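Local structure of lipoprotein (3O0Y) at residues H306-M320 with L498-T512. The protein is of unknown function, a putative lipoprotein of Colwellia psychrerythraea in the DUF885 family, which belongs to a clan of metallopeptidase-like proteins. Residues are numbered along the deposited sequence; the frame is centred on the assembly and turned at random.
Sequences HQIGLDEVARISGVM and LQAELFRAVRLVVDT. With SO4 (sulfate ion), chain D.
Val509 presses its CG2 methyl against the bare backbone of Gly309, with Val509 CG2 3.4 Å from Gly309 C, where two roughly antiparallel helices of this largely helical fold meet by knobs-into-holes packing. The axes of 306-320 and 498-512 come within 7.4 Å, and their N-to-C directions differ by 149°. Small residues make this closeness possible: Gly309 has no side chain, so its CA lies 3.7 Å from Leu508 CB, and Ala505 offers a single methyl, a low knob among Gly309, Glu312, Val313 and Ile316. In return, Val313 fills the hollow of Leu502, Ala505, Val506 and Val509. Its CG2, anti to the carbonyl carbon, reaches Val506 CG2 at 3.6 Å, while CG1 lies beside Leu502.

One turn on, Ile316 is the longer knob, set among Leu498, Glu501, Leu502 and Ala505; its CD1 rests on the aliphatic CG of Glu501. Leu502 answers with a forked end, CD1 beside Val313 and Ser317, CD2 at 3.8 Å from Met320 SD. Flexible Met320 suits the wider far end: its chain, extended from CA to SD, turns at chi3 (77°) and lays CE along the Gln499 backbone.

A salt-bridge network lines one flank. Arg315 holds Glu312 side-on through NE and NH2, and Lys557 of helix 555-574 pairs with both Glu312 and Glu501, probably easing the proximity of the two carboxylates. Across the interface, Arg315 NH2 forms a salt bridge with Glu501, donating to OE2 at 2.9 Å from above the carboxylate plane, while one water joins Arg315 NH1 to Glu501 OE1.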
loop_
_atom_site.group_PDB
_atom_site.type_symbol
_atom_site.label_atom_id
_atom_site.label_comp_id
_atom_site.label_asym_id
_atom_site.label_seq_id
_atom_site.Cartn_x
_atom_site.Cartn_y
_atom_site.Cartn_z
ATOM N N HIS A 306 16.615 8.229 -11.627
ATOM C CA HIS A 306 17.837 7.919 -10.839
ATOM C C HIS A 306 18.574 9.147 -10.452
ATOM O O HIS A 306 18.949 9.320 -9.312
ATOM C CB HIS A 306 18.720 6.950 -11.678
ATOM C CG HIS A 306 19.743 6.187 -10.887
ATOM N ND1 HIS A 306 21.080 6.541 -10.851
ATOM C CD2 HIS A 306 19.632 5.074 -10.131
ATOM C CE1 HIS A 306 21.743 5.670 -10.090
ATOM N NE2 HIS A 306 20.890 4.751 -9.673
ATOM N N GLN A 307 18.732 10.080 -11.406
ATOM C CA GLN A 307 19.436 11.330 -11.135
ATOM C C GLN A 307 18.683 12.237 -10.205
ATOM O O GLN A 307 19.314 12.889 -9.358
ATOM C CB GLN A 307 19.730 12.094 -12.435
ATOM C CG GLN A 307 20.637 13.260 -12.302
ATOM C CD GLN A 307 22.032 12.847 -11.843
ATOM O OE1 GLN A 307 22.629 11.950 -12.434
ATOM N NE2 GLN A 307 22.481 13.368 -10.715
ATOM N N ILE A 308 17.357 12.260 -10.296
ATOM C CA ILE A 308 16.583 13.036 -9.358
ATOM C C ILE A 308 16.806 12.448 -7.954
ATOM O O ILE A 308 16.996 13.196 -6.974
ATOM C CB ILE A 308 15.092 13.005 -9.684
ATOM C CG1 ILE A 308 14.814 13.782 -10.989
ATOM C CG2 ILE A 308 14.299 13.516 -8.476
ATOM C CD1 ILE A 308 13.366 13.479 -11.507
ATOM N N GLY A 309 16.826 11.125 -7.856
ATOM C CA GLY A 309 17.174 10.467 -6.607
ATOM C C GLY A 309 18.539 10.870 -6.054
ATOM O O GLY A 309 18.677 11.238 -4.880
ATOM N N LEU A 310 19.554 10.811 -6.857
ATOM C CA LEU A 310 20.878 11.202 -6.428
ATOM C C LEU A 310 20.914 12.641 -5.967
ATOM O O LEU A 310 21.558 12.921 -4.919
ATOM C CB LEU A 310 21.909 10.996 -7.548
ATOM C CG LEU A 310 22.176 9.486 -7.891
ATOM C CD1 LEU A 310 23.004 9.400 -9.166
ATOM C CD2 LEU A 310 22.845 8.738 -6.731
ATOM N N ASP A 311 20.277 13.570 -6.695
ATOM C CA ASP A 311 20.279 14.957 -6.272
ATOM C C ASP A 311 19.539 15.179 -4.988
ATOM O O ASP A 311 19.955 15.991 -4.187
ATOM C CB ASP A 311 19.710 15.898 -7.338
ATOM C CG ASP A 311 20.516 15.800 -8.692
ATOM O OD1 ASP A 311 21.712 15.423 -8.660
ATOM O OD2 ASP A 311 19.934 16.152 -9.762
ATOM N N GLU A 312 18.431 14.477 -4.820
ATOM C CA GLU A 312 17.669 14.609 -3.547
ATOM C C GLU A 312 18.438 14.041 -2.330
ATOM O O GLU A 312 18.394 14.597 -1.236
ATOM C CB GLU A 312 16.301 13.952 -3.656
ATOM C CG GLU A 312 15.336 14.774 -4.474
ATOM C CD GLU A 312 14.912 16.067 -3.704
ATOM O OE1 GLU A 312 14.155 15.908 -2.727
ATOM O OE2 GLU A 312 15.466 17.169 -3.981
ATOM N N VAL A 313 19.148 12.943 -2.527
ATOM C CA VAL A 313 19.959 12.340 -1.450
ATOM C C VAL A 313 21.004 13.346 -1.055
ATOM O O VAL A 313 21.246 13.540 0.136
ATOM C CB VAL A 313 20.616 10.990 -1.922
ATOM C CG1 VAL A 313 21.803 10.632 -1.037
ATOM C CG2 VAL A 313 19.536 9.790 -1.991
ATOM N N ALA A 314 21.646 14.020 -2.021
ATOM C CA ALA A 314 22.697 14.971 -1.707
ATOM C C ALA A 314 22.083 16.115 -0.941
ATOM O O ALA A 314 22.651 16.597 0.068
ATOM C CB ALA A 314 23.396 15.479 -2.962
ATOM N N ARG A 315 20.911 16.578 -1.390
ATOM C CA ARG A 315 20.313 17.789 -0.808
ATOM C C ARG A 315 19.903 17.536 0.652
ATOM O O ARG A 315 20.257 18.272 1.559
ATOM C CB ARG A 315 19.088 18.202 -1.592
ATOM C CG ARG A 315 18.379 19.437 -1.030
ATOM C CD ARG A 315 17.080 19.749 -1.740
ATOM N NE ARG A 315 16.022 18.736 -1.529
ATOM C CZ ARG A 315 15.271 18.571 -0.451
ATOM N NH1 ARG A 315 15.357 19.368 0.610
ATOM N NH2 ARG A 315 14.335 17.639 -0.498
ATOM N N ILE A 316 19.194 16.434 0.845
ATOM C CA ILE A 316 18.602 16.134 2.182
ATOM C C ILE A 316 19.722 15.809 3.183
ATOM O O ILE A 316 19.704 16.262 4.351
ATOM C CB ILE A 316 17.589 15.004 2.096
ATOM C CG1 ILE A 316 16.391 15.386 1.207
ATOM C CG2 ILE A 316 17.025 14.657 3.535
ATOM C CD1 ILE A 316 15.595 14.122 0.790
ATOM N N SER A 317 20.690 15.016 2.745
ATOM C CA SER A 317 21.884 14.696 3.544
ATOM C C SER A 317 22.568 15.955 4.024
ATOM O O SER A 317 22.976 16.104 5.231
ATOM C CB SER A 317 22.890 13.876 2.691
ATOM O OG SER A 317 22.327 12.611 2.721
ATOM N N GLY A 318 22.723 16.898 3.095
ATOM C CA GLY A 318 23.363 18.173 3.418
ATOM C C GLY A 318 22.630 18.985 4.454
ATOM O O GLY A 318 23.227 19.538 5.377
ATOM N N VAL A 319 21.312 18.941 4.386
ATOM C CA VAL A 319 20.492 19.577 5.405
ATOM C C VAL A 319 20.675 18.903 6.767
ATOM O O VAL A 319 20.826 19.566 7.802
ATOM C CB VAL A 319 18.963 19.615 5.001
ATOM C CG1 VAL A 319 18.139 20.151 6.153
ATOM C CG2 VAL A 319 18.778 20.467 3.721
ATOM N N MET A 320 20.497 17.608 6.803
ATOM C CA MET A 320 20.682 16.829 8.032
ATOM C C MET A 320 22.066 17.078 8.640
ATOM O O MET A 320 22.182 17.214 9.830
ATOM C CB MET A 320 20.510 15.331 7.719
ATOM C CG MET A 320 19.079 14.933 7.386
ATOM S SD MET A 320 18.870 13.152 6.848
ATOM C CE MET A 320 18.996 12.387 8.524
ATOM N N LEU A 498 13.585 14.091 8.458
ATOM C CA LEU A 498 14.473 14.233 7.293
ATOM C C LEU A 498 15.063 12.865 6.920
ATOM O O LEU A 498 15.209 12.591 5.727
ATOM C CB LEU A 498 15.559 15.269 7.568
ATOM C CG LEU A 498 15.011 16.705 7.655
ATOM C CD1 LEU A 498 16.091 17.588 8.350
ATOM C CD2 LEU A 498 14.708 17.184 6.260
ATOM N N GLN A 499 15.358 11.985 7.905
ATOM C CA GLN A 499 15.806 10.642 7.623
ATOM C C GLN A 499 14.789 9.854 6.810
ATOM O O GLN A 499 15.169 9.134 5.880
ATOM C CB GLN A 499 16.072 9.876 8.876
ATOM C CG GLN A 499 16.659 8.522 8.664
ATOM C CD GLN A 499 16.901 7.803 10.004
ATOM O OE1 GLN A 499 16.084 7.935 10.946
ATOM N NE2 GLN A 499 17.980 6.993 10.063
ATOM N N ALA A 500 13.538 10.011 7.145
ATOM C CA ALA A 500 12.411 9.324 6.427
ATOM C C ALA A 500 12.313 9.901 4.989
ATOM O O ALA A 500 12.064 9.174 4.053
ATOM C CB ALA A 500 11.120 9.483 7.205
ATOM N N GLU A 501 12.558 11.201 4.817
ATOM C CA GLU A 501 12.533 11.824 3.473
ATOM C C GLU A 501 13.693 11.304 2.615
ATOM O O GLU A 501 13.535 10.927 1.435
ATOM C CB GLU A 501 12.548 13.323 3.591
ATOM C CG GLU A 501 12.254 13.977 2.227
ATOM C CD GLU A 501 12.484 15.467 2.193
ATOM O OE1 GLU A 501 12.582 16.118 3.273
ATOM O OE2 GLU A 501 12.443 16.023 1.050
ATOM N N LEU A 502 14.861 11.273 3.270
ATOM C CA LEU A 502 16.093 10.722 2.709
ATOM C C LEU A 502 15.866 9.295 2.283
ATOM O O LEU A 502 16.258 8.921 1.172
ATOM C CB LEU A 502 17.217 10.805 3.740
ATOM C CG LEU A 502 18.548 10.204 3.221
ATOM C CD1 LEU A 502 19.103 10.861 1.947
ATOM C CD2 LEU A 502 19.575 10.331 4.384
ATOM N N PHE A 503 15.145 8.516 3.096
ATOM C CA PHE A 503 14.908 7.113 2.776
ATOM C C PHE A 503 14.138 7.018 1.459
ATOM O O PHE A 503 14.414 6.145 0.635
ATOM C CB PHE A 503 14.147 6.479 3.954
ATOM C CG PHE A 503 14.121 4.997 3.915
ATOM C CD1 PHE A 503 15.142 4.288 4.481
ATOM C CD2 PHE A 503 13.110 4.330 3.282
ATOM C CE1 PHE A 503 15.157 2.851 4.448
ATOM C CE2 PHE A 503 13.104 2.906 3.235
ATOM C CZ PHE A 503 14.121 2.186 3.832
ATOM N N ARG A 504 13.169 7.896 1.276
ATOM C CA ARG A 504 12.361 7.869 0.097
ATOM C C ARG A 504 13.099 8.412 -1.153
ATOM O O ARG A 504 12.811 7.998 -2.264
ATOM C CB ARG A 504 11.027 8.543 0.316
ATOM C CG ARG A 504 10.015 7.623 0.926
ATOM C CD ARG A 504 9.703 7.955 2.257
ATOM N NE ARG A 504 8.933 6.918 2.983
ATOM C CZ ARG A 504 9.325 6.386 4.097
ATOM N NH1 ARG A 504 10.548 6.683 4.596
ATOM N NH2 ARG A 504 8.541 5.483 4.685
ATOM N N ALA A 505 14.081 9.280 -0.975
ATOM C CA ALA A 505 14.965 9.682 -2.059
ATOM C C ALA A 505 15.859 8.501 -2.450
ATOM O O ALA A 505 16.042 8.206 -3.660
ATOM C CB ALA A 505 15.755 10.911 -1.611
ATOM N N VAL A 506 16.401 7.813 -1.454
ATOM C CA VAL A 506 17.169 6.588 -1.732
ATOM C C VAL A 506 16.375 5.596 -2.556
ATOM O O VAL A 506 16.942 4.912 -3.441
ATOM C CB VAL A 506 17.748 5.967 -0.433
ATOM C CG1 VAL A 506 18.354 4.574 -0.659
ATOM C CG2 VAL A 506 18.836 6.920 0.148
ATOM N N ARG A 507 15.061 5.464 -2.272
ATOM C CA ARG A 507 14.189 4.605 -3.037
ATOM C C ARG A 507 14.227 4.897 -4.524
ATOM O O ARG A 507 14.258 3.967 -5.324
ATOM C CB ARG A 507 12.754 4.672 -2.523
ATOM C CG ARG A 507 12.537 3.890 -1.294
ATOM C CD ARG A 507 11.071 3.901 -0.840
ATOM N NE ARG A 507 10.819 2.921 0.204
ATOM C CZ ARG A 507 9.775 2.959 1.042
ATOM N NH1 ARG A 507 8.825 3.886 0.915
ATOM N NH2 ARG A 507 9.665 2.036 2.005
ATOM N N LEU A 508 14.285 6.152 -4.918
ATOM C CA LEU A 508 14.396 6.495 -6.369
ATOM C C LEU A 508 15.682 5.911 -6.968
ATOM O O LEU A 508 15.736 5.365 -8.111
ATOM C CB LEU A 508 14.412 8.012 -6.560
ATOM C CG LEU A 508 13.122 8.757 -6.179
ATOM C CD1 LEU A 508 13.369 10.203 -6.664
ATOM C CD2 LEU A 508 11.858 8.134 -6.850
ATOM N N VAL A 509 16.757 5.996 -6.184
ATOM C CA VAL A 509 18.052 5.543 -6.640
ATOM C C VAL A 509 18.115 4.008 -6.751
ATOM O O VAL A 509 18.591 3.413 -7.769
ATOM C CB VAL A 509 19.166 6.028 -5.726
ATOM C CG1 VAL A 509 20.510 5.506 -6.251
ATOM C CG2 VAL A 509 19.243 7.558 -5.651
ATOM N N VAL A 510 17.659 3.330 -5.690
ATOM C CA VAL A 510 17.795 1.870 -5.639
ATOM C C VAL A 510 16.752 1.127 -6.532
ATOM O O VAL A 510 17.053 0.034 -7.061
ATOM C CB VAL A 510 17.801 1.271 -4.178
ATOM C CG1 VAL A 510 19.055 1.796 -3.370
ATOM C CG2 VAL A 510 16.508 1.525 -3.455
ATOM N N ASP A 511 15.539 1.666 -6.690
ATOM C CA ASP A 511 14.552 0.941 -7.519
ATOM C C ASP A 511 14.972 1.043 -8.973
ATOM O O ASP A 511 15.019 0.029 -9.675
ATOM C CB ASP A 511 13.151 1.517 -7.289
ATOM C CG ASP A 511 12.061 0.720 -7.967
ATOM O OD1 ASP A 511 11.647 -0.303 -7.402
ATOM O OD2 ASP A 511 11.683 1.098 -9.092
ATOM N N THR A 512 15.361 2.252 -9.401
ATOM C CA THR A 512 15.890 2.398 -10.781
ATOM C C THR A 512 17.239 1.636 -10.911
ATOM O O THR A 512 17.571 1.093 -11.959
ATOM C CB THR A 512 16.068 3.839 -11.172
ATOM O OG1 THR A 512 16.882 4.554 -10.204
ATOM C CG2 THR A 512 14.738 4.575 -11.271
HETATM S S SO4 D . 6.115 2.802 3.351
HETATM O O1 SO4 D . 6.845 4.084 3.162
HETATM O O2 SO4 D . 5.690 2.727 4.709
HETATM O O3 SO4 D . 4.873 2.729 2.543
HETATM O O4 SO4 D . 6.898 1.698 2.861
HETATM O O HOH W 1 13.585 18.592 2.801
#